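Local coordinates for protein inosine-uridine preferring nucleoside hydrolase (Gardnerella vaginalis 315-A, PDB 6BA1) that belongs to the inosine-uridine preferring nucleoside hydrolase family and folds around a mixed beta-sheet, with a calcium ion bound beside it, at residues 151-162 / 189-199; 19-29 / 305-316. One frame throughout, in Å; residues are numbered along the deposited sequence.

Contact 1: residues 151-162 / 189-199; sequences GKIVLMGGALTI and APVTMIGLDVT
M156 and I194 pair in parallel where strands 152-156 and 191-194 run side by side near the middle of the main sheet. I194 N donates to L155 O at 3.0 Å and I194 O takes G157 N at 3.2 Å, whereas the central bonds between I153 O and T192 N and between T192 O and L155 N are bent and weak, the loose part of the ladder. Apolar chains pack closely on both faces. L155 CD2 meets V191 CG1 at 3.5 Å on the face that I153 and M193 share, which helix 178-187 covers; V154 CG1 touches I194 CD1 on the other, where helix 247-256 lies over M156 and I194.

M193 runs out with CG anti to the backbone N (chi1 -180°), then bends at chi3 (136°) so that CE lies 3.4 Å from A159 N, against the loop that follows strand 152-156. Beyond the strands G158 O receives L196 N (3.0 Å) at the start of helix 196-199, with G195 as N-cap. D197 completes the junction: its OD1 takes L160 N at 2.8 Å on the syn side, 25° out of the carboxylate plane, and T161 N at 3.1 Å through the anti lone pair.

The opposite end is the more solvent-exposed one, although I153 N still bonds P190 O there. P190 lies beside G151 and K152, and the K152 chain leads away from the partner strand so that its NZ bonds A255 O. T161 and I162, by contrast, pack on I266 and L287 of the second subunit.

Backbone bonds and apolar faces thus join the two strands, while a single carboxylate oxygen, gripped by two successive N-H groups, fixes the buried loop at L160-T161 to the helix and probably limits the aspartate's rotation.

Contact 2: residues 19-29 / 305-316; sequences LAISYALGSPE and FLNEFMTRISGL
A knob-into-hole packing, with Y23 seated among F305, E308, F309 and R312, anchors the crossing of helix 15-25 on helix 302-319, whose segment axes approach to 8.1 Å at 80°. With CG anti to the Y23 backbone N (chi1 -166°), the ring swings across to the second helix. R312 CD lies over one face in a CH-pi contact, 3.6 Å from the ring centroid and 21° off its normal, and Y23 CD1 reaches F309 CD2 at 3.9 Å.

The backbones come closest at G26 and R312, whose CA atoms are 4.6 Å apart. Next to them I313 CG1 presses on S22 CB (3.8 Å), and L316 CD2 lies 3.8 Å from L25 CB. Farther along, L19 CD1 touches the F309 ring at its edge, near the ring plane.

The polar side is built on R312, whose chain bends at chi3. NH2 forms a salt bridge with E29 and donates to S27 OG at 3.3 Å, while NH1 pairs with E308 OE2 (2.6 Å) one helical turn earlier.

E29, from the loop after helix 15-25, and E308, on the arginine's own helix, therefore share one guanidinium, which would probably offset their like charges and hold the arginine's aliphatic part against the tyrosine, so that an ionic network borders an otherwise apolar helix interface.

In the fold
Contact 2 joins the two ends of the chain: helix 15-25, just after the first strand 6-11, meets the C-terminal helix 302-319 and closes a loop of 275 residues. Contact 1 is nested within that loop and closes a short one of its own, a beta-alpha-beta crossover in which helix 178-187 carries the chain from strand 152-156 to its parallel neighbour 191-194. Contacts 1 and 2 do not touch: the centres of contact 1 and contact 2 lie about 20 Å apart, and their nearest atoms about 7 Å. Helix 247-256, which supplies the calcium ligand D248, packs on both, linking the sheet of contact 1 with the paired terminal helices of contact 2.

Contact 1: residues 151-162 / 189-199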
loop_
_atom_site.group_PDB
_atom_site.type_symbol
_atom_site.label_atom_id
_atom_site.label_comp_id
_atom_site.label_asym_id
_atom_site.label_seq_id
_atom_site.Cartn_x
_atom_site.Cartn_y
_atom_site.Cartn_z
ATOM N N GLY A 151 1.700 -11.639 23.473
ATOM C CA GLY A 151 0.328 -11.179 23.290
ATOM C C GLY A 151 0.153 -10.414 22.001
ATOM O O GLY A 151 -0.572 -10.862 21.127
ATOM N N LYS A 152 0.804 -9.258 21.906
ATOM C CA LYS A 152 0.845 -8.484 20.671
ATOM C C LYS A 152 1.978 -7.460 20.614
ATOM O O LYS A 152 2.356 -6.899 21.612
ATOM C CB LYS A 152 -0.500 -7.785 20.402
ATOM C CG LYS A 152 -0.948 -6.772 21.435
ATOM C CD LYS A 152 -2.253 -6.127 20.998
ATOM C CE LYS A 152 -2.675 -4.966 21.880
ATOM N NZ LYS A 152 -3.638 -4.081 21.149
ATOM N N ILE A 153 2.504 -7.247 19.413
ATOM C CA ILE A 153 3.450 -6.179 19.121
ATOM C C ILE A 153 2.697 -5.093 18.357
ATOM O O ILE A 153 1.865 -5.408 17.520
ATOM C CB ILE A 153 4.645 -6.705 18.296
ATOM C CG1 ILE A 153 5.419 -7.756 19.095
ATOM C CG2 ILE A 153 5.560 -5.560 17.879
ATOM C CD1 ILE A 153 6.339 -8.621 18.283
ATOM N N VAL A 154 2.968 -3.827 18.657
ATOM C CA VAL A 154 2.289 -2.694 18.016
ATOM C C VAL A 154 3.298 -1.577 17.789
ATOM O O VAL A 154 3.461 -0.710 18.630
ATOM C CB VAL A 154 1.089 -2.176 18.859
ATOM C CG1 VAL A 154 0.399 -1.005 18.169
ATOM C CG2 VAL A 154 0.096 -3.290 19.152
ATOM N N LEU A 155 3.975 -1.604 16.647
ATOM C CA LEU A 155 5.071 -0.667 16.368
ATOM C C LEU A 155 4.604 0.633 15.738
ATOM O O LEU A 155 3.493 0.713 15.219
ATOM C CB LEU A 155 6.111 -1.325 15.458
ATOM C CG LEU A 155 5.735 -1.523 13.983
ATOM C CD1 LEU A 155 6.349 -0.448 13.089
ATOM C CD2 LEU A 155 6.142 -2.899 13.486
ATOM N N MET A 156 5.469 1.642 15.806
ATOM C CA MET A 156 5.347 2.855 15.002
ATOM C C MET A 156 6.520 2.849 14.042
ATOM O O MET A 156 7.674 2.751 14.456
ATOM C CB MET A 156 5.310 4.123 15.873
ATOM C CG MET A 156 6.093 5.343 15.368
ATOM S SD MET A 156 5.778 5.885 13.670
ATOM C CE MET A 156 7.207 6.946 13.384
ATOM N N GLY A 157 6.204 2.955 12.760
ATOM C CA GLY A 157 7.196 2.908 11.697
ATOM C C GLY A 157 6.612 2.487 10.359
ATOM O O GLY A 157 5.482 2.001 10.285
ATOM N N GLY A 158 7.398 2.678 9.308
ATOM C CA GLY A 158 7.001 2.323 7.947
ATOM C C GLY A 158 5.988 3.254 7.303
ATOM O O GLY A 158 5.498 4.207 7.921
ATOM N N ALA A 159 5.714 2.958 6.033
ATOM C CA ALA A 159 4.666 3.621 5.260
ATOM C C ALA A 159 4.245 2.665 4.152
ATOM O O ALA A 159 5.064 2.328 3.299
ATOM C CB ALA A 159 5.164 4.925 4.677
ATOM N N LEU A 160 2.994 2.198 4.191
ATOM C CA LEU A 160 2.513 1.213 3.224
ATOM C C LEU A 160 1.994 1.912 1.992
ATOM O O LEU A 160 2.571 1.771 0.919
ATOM C CB LEU A 160 1.416 0.331 3.820
ATOM C CG LEU A 160 0.828 -0.743 2.892
ATOM C CD1 LEU A 160 1.892 -1.714 2.434
ATOM C CD2 LEU A 160 -0.290 -1.494 3.577
ATOM N N THR A 161 0.927 2.691 2.171
ATOM C CA THR A 161 0.174 3.262 1.061
ATOM C C THR A 161 0.614 4.677 0.682
ATOM O O THR A 161 -0.113 5.374 -0.019
ATOM C CB THR A 161 -1.337 3.322 1.392
ATOM O OG1 THR A 161 -1.582 4.363 2.352
ATOM C CG2 THR A 161 -1.827 1.993 1.924
ATOM N N ILE A 162 1.795 5.105 1.118
ATOM C CA ILE A 162 2.180 6.506 0.983
ATOM C C ILE A 162 3.703 6.683 0.950
ATOM O O ILE A 162 4.454 5.735 1.204
ATOM C CB ILE A 162 1.492 7.330 2.114
ATOM C CG1 ILE A 162 0.775 8.530 1.494
ATOM C CG2 ILE A 162 2.439 7.715 3.268
ATOM C CD1 ILE A 162 0.127 9.431 2.517
ATOM N N ALA A 189 4.817 -12.996 14.111
ATOM C CA ALA A 189 4.327 -12.476 15.381
ATOM C C ALA A 189 3.143 -11.576 15.100
ATOM O O ALA A 189 3.053 -11.002 14.019
ATOM C CB ALA A 189 5.418 -11.723 16.112
ATOM N N PRO A 190 2.213 -11.458 16.072
ATOM C CA PRO A 190 1.031 -10.615 15.886
ATOM C C PRO A 190 1.330 -9.124 15.942
ATOM O O PRO A 190 1.016 -8.463 16.921
ATOM C CB PRO A 190 0.071 -11.099 16.972
ATOM C CG PRO A 190 0.949 -11.633 18.021
ATOM C CD PRO A 190 2.164 -12.190 17.348
ATOM N N VAL A 191 1.936 -8.610 14.878
ATOM C CA VAL A 191 2.342 -7.210 14.765
ATOM C C VAL A 191 1.176 -6.350 14.257
ATOM O O VAL A 191 0.301 -6.839 13.561
ATOM C CB VAL A 191 3.560 -7.063 13.839
ATOM C CG1 VAL A 191 3.982 -5.600 13.700
ATOM C CG2 VAL A 191 4.719 -7.916 14.325
ATOM N N THR A 192 1.166 -5.083 14.651
ATOM C CA THR A 192 0.285 -4.064 14.098
ATOM C C THR A 192 1.157 -2.867 13.748
ATOM O O THR A 192 1.648 -2.180 14.626
ATOM C CB THR A 192 -0.805 -3.635 15.103
ATOM O OG1 THR A 192 -1.656 -4.748 15.387
ATOM C CG2 THR A 192 -1.652 -2.483 14.559
ATOM N N MET A 193 1.373 -2.641 12.458
ATOM C CA MET A 193 2.177 -1.507 12.005
ATOM C C MET A 193 1.339 -0.241 12.028
ATOM O O MET A 193 0.267 -0.213 11.447
ATOM C CB MET A 193 2.710 -1.755 10.596
ATOM C CG MET A 193 3.564 -0.621 10.049
ATOM S SD MET A 193 4.149 -0.994 8.395
ATOM C CE MET A 193 3.859 0.580 7.592
ATOM N N ILE A 194 1.833 0.794 12.703
ATOM C CA ILE A 194 1.210 2.114 12.680
ATOM C C ILE A 194 2.193 3.067 12.021
ATOM O O ILE A 194 3.049 3.652 12.679
ATOM C CB ILE A 194 0.743 2.527 14.087
ATOM C CG1 ILE A 194 -0.509 1.722 14.418
ATOM C CG2 ILE A 194 0.407 4.015 14.175
ATOM C CD1 ILE A 194 -0.656 1.412 15.871
ATOM N N GLY A 195 2.056 3.183 10.701
ATOM C CA GLY A 195 2.971 3.953 9.871
ATOM C C GLY A 195 2.462 5.336 9.535
ATOM O O GLY A 195 1.440 5.778 10.060
ATOM N N LEU A 196 3.180 5.989 8.628
ATOM C CA LEU A 196 2.931 7.382 8.264
ATOM C C LEU A 196 1.534 7.593 7.696
ATOM O O LEU A 196 0.898 8.606 7.989
ATOM C CB LEU A 196 3.963 7.867 7.235
ATOM C CG LEU A 196 5.427 7.871 7.663
ATOM C CD1 LEU A 196 6.273 8.467 6.539
ATOM C CD2 LEU A 196 5.635 8.630 9.008
ATOM N N ASP A 197 1.073 6.629 6.887
ATOM C CA ASP A 197 -0.305 6.613 6.361
ATOM C C ASP A 197 -1.405 6.912 7.394
ATOM O O ASP A 197 -2.485 7.384 7.030
ATOM C CB ASP A 197 -0.638 5.315 5.579
ATOM C CG ASP A 197 0.152 4.099 6.054
ATOM O OD1 ASP A 197 0.700 3.394 5.174
ATOM O OD2 ASP A 197 0.237 3.856 7.281
ATOM N N VAL A 198 -1.122 6.634 8.661
ATOM C CA VAL A 198 -2.002 7.003 9.767
ATOM C C VAL A 198 -1.438 8.147 10.643
ATOM O O VAL A 198 -2.200 9.034 11.042
ATOM C CB VAL A 198 -2.389 5.723 10.562
ATOM C CG1 VAL A 198 -2.700 5.998 12.019
ATOM C CG2 VAL A 198 -3.567 5.034 9.883
ATOM N N THR A 199 -0.131 8.155 10.933
ATOM C CA THR A 199 0.442 9.148 11.868
ATOM C C THR A 199 0.507 10.580 11.319
ATOM O O THR A 199 0.473 11.545 12.102
ATOM C CB THR A 199 1.843 8.770 12.394
ATOM O OG1 THR A 199 2.797 8.760 11.327
ATOM C CG2 THR A 199 1.828 7.416 13.102
#

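Contact 2: residues 19-29 / 305-316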
loop_
_atom_site.group_PDB
_atom_site.type_symbol
_atom_site.label_atom_id
_atom_site.label_comp_id
_atom_site.label_asym_id
_atom_site.label_seq_id
_atom_site.Cartn_x
_atom_site.Cartn_y
_atom_site.Cartn_z
ATOM N N LEU A 19 6.305 11.420 24.649
ATOM C CA LEU A 19 4.859 11.550 24.561
ATOM C C LEU A 19 4.207 10.167 24.596
ATOM O O LEU A 19 3.105 10.018 25.124
ATOM C CB LEU A 19 4.454 12.333 23.310
ATOM C CG LEU A 19 4.930 13.788 23.227
ATOM C CD1 LEU A 19 4.457 14.419 21.930
ATOM C CD2 LEU A 19 4.448 14.594 24.426
ATOM N N ALA A 20 4.908 9.163 24.058
ATOM C CA ALA A 20 4.491 7.761 24.186
ATOM C C ALA A 20 4.576 7.265 25.631
ATOM O O ALA A 20 3.688 6.549 26.098
ATOM C CB ALA A 20 5.320 6.865 23.275
ATOM N N ILE A 21 5.651 7.640 26.323
ATOM C CA ILE A 21 5.793 7.343 27.748
ATOM C C ILE A 21 4.659 8.010 28.527
ATOM O O ILE A 21 3.995 7.364 29.333
ATOM C CB ILE A 21 7.167 7.803 28.301
ATOM C CG1 ILE A 21 8.312 7.017 27.655
ATOM C CG2 ILE A 21 7.231 7.642 29.820
ATOM C CD1 ILE A 21 9.675 7.642 27.842
ATOM N N SER A 22 4.435 9.295 28.259
ATOM C CA SER A 22 3.386 10.071 28.928
ATOM C C SER A 22 1.987 9.474 28.722
ATOM O O SER A 22 1.217 9.375 29.676
ATOM C CB SER A 22 3.414 11.521 28.450
ATOM O OG SER A 22 4.708 12.080 28.592
ATOM N N TYR A 23 1.671 9.077 27.489
ATOM C CA TYR A 23 0.394 8.414 27.181
ATOM C C TYR A 23 0.296 7.076 27.919
ATOM O O TYR A 23 -0.766 6.726 28.437
ATOM C CB TYR A 23 0.231 8.202 25.657
ATOM C CG TYR A 23 -1.175 7.837 25.172
ATOM C CD1 TYR A 23 -1.965 8.757 24.475
ATOM C CD2 TYR A 23 -1.705 6.563 25.389
ATOM C CE1 TYR A 23 -3.246 8.421 24.029
ATOM C CE2 TYR A 23 -2.979 6.229 24.951
ATOM C CZ TYR A 23 -3.746 7.154 24.272
ATOM O OH TYR A 23 -5.005 6.793 23.843
ATOM N N ALA A 24 1.403 6.339 27.967
ATOM C CA ALA A 24 1.435 5.037 28.625
ATOM C C ALA A 24 1.174 5.177 30.120
ATOM O O ALA A 24 0.268 4.534 30.655
ATOM C CB ALA A 24 2.766 4.339 28.380
ATOM N N LEU A 25 1.938 6.042 30.778
ATOM C CA LEU A 25 1.771 6.282 32.217
ATOM C C LEU A 25 0.448 6.974 32.566
ATOM O O LEU A 25 -0.033 6.848 33.695
ATOM C CB LEU A 25 2.949 7.093 32.777
ATOM C CG LEU A 25 4.327 6.422 32.716
ATOM C CD1 LEU A 25 5.409 7.401 33.131
ATOM C CD2 LEU A 25 4.382 5.160 33.566
ATOM N N GLY A 26 -0.130 7.702 31.608
ATOM C CA GLY A 26 -1.473 8.276 31.755
ATOM C C GLY A 26 -2.624 7.312 31.501
ATOM O O GLY A 26 -3.787 7.669 31.703
ATOM N N SER A 27 -2.306 6.090 31.069
ATOM C CA SER A 27 -3.293 5.091 30.694
ATOM C C SER A 27 -3.365 3.969 31.743
ATOM O O SER A 27 -2.419 3.200 31.884
ATOM C CB SER A 27 -2.932 4.511 29.332
ATOM O OG SER A 27 -3.936 3.624 28.900
ATOM N N PRO A 28 -4.502 3.860 32.464
ATOM C CA PRO A 28 -4.628 2.841 33.515
ATOM C C PRO A 28 -4.858 1.391 33.046
ATOM O O PRO A 28 -4.856 0.486 33.875
ATOM C CB PRO A 28 -5.837 3.334 34.321
ATOM C CG PRO A 28 -6.676 4.050 33.325
ATOM C CD PRO A 28 -5.714 4.705 32.380
ATOM N N GLU A 29 -5.041 1.163 31.749
ATOM C CA GLU A 29 -5.315 -0.187 31.239
ATOM C C GLU A 29 -4.058 -1.064 31.173
ATOM O O GLU A 29 -4.162 -2.292 31.117
ATOM C CB GLU A 29 -5.973 -0.124 29.854
ATOM C CG GLU A 29 -7.295 0.638 29.807
ATOM C CD GLU A 29 -7.137 2.108 29.453
ATOM O OE1 GLU A 29 -6.516 2.400 28.417
ATOM O OE2 GLU A 29 -7.630 2.979 30.199
ATOM N N PHE A 305 -8.604 10.251 19.139
ATOM C CA PHE A 305 -7.212 10.056 19.561
ATOM C C PHE A 305 -6.639 11.318 20.203
ATOM O O PHE A 305 -6.025 11.240 21.257
ATOM C CB PHE A 305 -6.328 9.622 18.389
ATOM C CG PHE A 305 -4.858 9.758 18.661
ATOM C CD1 PHE A 305 -4.087 10.696 17.972
ATOM C CD2 PHE A 305 -4.247 8.975 19.627
ATOM C CE1 PHE A 305 -2.736 10.822 18.220
ATOM C CE2 PHE A 305 -2.901 9.097 19.899
ATOM C CZ PHE A 305 -2.140 10.024 19.201
ATOM N N LEU A 306 -6.842 12.468 19.567
ATOM C CA LEU A 306 -6.381 13.750 20.108
ATOM C C LEU A 306 -7.006 14.067 21.475
ATOM O O LEU A 306 -6.342 14.634 22.337
ATOM C CB LEU A 306 -6.655 14.890 19.113
ATOM C CG LEU A 306 -6.192 16.311 19.487
ATOM C CD1 LEU A 306 -4.691 16.341 19.739
ATOM C CD2 LEU A 306 -6.581 17.324 18.427
ATOM N N ASN A 307 -8.271 13.696 21.669
ATOM C CA ASN A 307 -8.949 13.857 22.965
ATOM C C ASN A 307 -8.426 12.866 24.015
ATOM O O ASN A 307 -8.190 13.239 25.163
ATOM C CB ASN A 307 -10.464 13.691 22.803
ATOM C CG ASN A 307 -11.209 13.871 24.110
ATOM O OD1 ASN A 307 -11.096 14.904 24.762
ATOM N ND2 ASN A 307 -11.972 12.860 24.498
ATOM N N GLU A 308 -8.270 11.607 23.616
ATOM C CA GLU A 308 -7.699 10.556 24.475
ATOM C C GLU A 308 -6.282 10.934 24.923
ATOM O O GLU A 308 -5.933 10.787 26.091
ATOM C CB GLU A 308 -7.672 9.207 23.727
ATOM C CG GLU A 308 -7.954 7.983 24.580
ATOM C CD GLU A 308 -9.420 7.848 24.980
ATOM O OE1 GLU A 308 -10.306 8.146 24.165
ATOM O OE2 GLU A 308 -9.692 7.423 26.117
ATOM N N PHE A 309 -5.491 11.425 23.970
ATOM C CA PHE A 309 -4.111 11.895 24.179
ATOM C C PHE A 309 -4.016 12.999 25.227
ATOM O O PHE A 309 -3.243 12.886 26.177
ATOM C CB PHE A 309 -3.557 12.380 22.831
ATOM C CG PHE A 309 -2.161 12.929 22.874
ATOM C CD1 PHE A 309 -1.940 14.288 23.074
ATOM C CD2 PHE A 309 -1.072 12.102 22.638
ATOM C CE1 PHE A 309 -0.655 14.807 23.084
ATOM C CE2 PHE A 309 0.220 12.611 22.647
ATOM C CZ PHE A 309 0.429 13.967 22.865
ATOM N N MET A 310 -4.801 14.059 25.053
ATOM C CA MET A 310 -4.760 15.205 25.968
ATOM C C MET A 310 -5.339 14.887 27.347
ATOM O O MET A 310 -4.794 15.335 28.352
ATOM C CB MET A 310 -5.473 16.416 25.359
ATOM C CG MET A 310 -4.794 16.980 24.118
ATOM S SD MET A 310 -3.130 17.616 24.388
ATOM C CE MET A 310 -3.483 19.131 25.257
ATOM N N THR A 311 -6.426 14.114 27.393
ATOM C CA THR A 311 -7.035 13.677 28.661
ATOM C C THR A 311 -6.039 12.887 29.517
ATOM O O THR A 311 -5.870 13.173 30.704
ATOM C CB THR A 311 -8.300 12.819 28.422
ATOM O OG1 THR A 311 -9.261 13.581 27.689
ATOM C CG2 THR A 311 -8.935 12.360 29.739
ATOM N N ARG A 312 -5.381 11.905 28.904
ATOM C CA ARG A 312 -4.419 11.057 29.609
ATOM C C ARG A 312 -3.178 11.811 30.077
ATOM O O ARG A 312 -2.762 11.663 31.228
ATOM C CB ARG A 312 -4.003 9.875 28.731
ATOM C CG ARG A 312 -5.066 8.796 28.611
ATOM C CD ARG A 312 -4.899 7.969 27.341
ATOM N NE ARG A 312 -5.307 6.574 27.509
ATOM C CZ ARG A 312 -6.563 6.143 27.645
ATOM N NH1 ARG A 312 -7.594 6.984 27.653
ATOM N NH2 ARG A 312 -6.790 4.846 27.795
ATOM N N ILE A 313 -2.598 12.614 29.188
ATOM C CA ILE A 313 -1.333 13.309 29.464
ATOM C C ILE A 313 -1.526 14.516 30.388
ATOM O O ILE A 313 -0.709 14.731 31.290
ATOM C CB ILE A 313 -0.594 13.685 28.162
ATOM C CG1 ILE A 313 -0.120 12.407 27.463
ATOM C CG2 ILE A 313 0.599 14.599 28.436
ATOM C CD1 ILE A 313 0.374 12.595 26.044
ATOM N N SER A 314 -2.590 15.294 30.177
ATOM C CA SER A 314 -2.917 16.406 31.091
ATOM C C SER A 314 -3.271 15.908 32.501
ATOM O O SER A 314 -2.973 16.585 33.490
ATOM C CB SER A 314 -4.044 17.282 30.536
ATOM O OG SER A 314 -3.746 17.746 29.230
ATOM N N GLY A 315 -3.901 14.734 32.589
ATOM C CA GLY A 315 -4.160 14.069 33.873
ATOM C C GLY A 315 -2.893 13.637 34.599
ATOM O O GLY A 315 -2.802 13.764 35.824
ATOM N N LEU A 316 -1.923 13.126 33.840
ATOM C CA LEU A 316 -0.621 12.731 34.385
ATOM C C LEU A 316 0.232 13.929 34.793
ATOM O O LEU A 316 0.890 13.892 35.837
ATOM C CB LEU A 316 0.158 11.898 33.368
ATOM C CG LEU A 316 1.448 11.257 33.887
ATOM C CD1 LEU A 316 1.119 10.106 34.825
ATOM C CD2 LEU A 316 2.327 10.799 32.734
#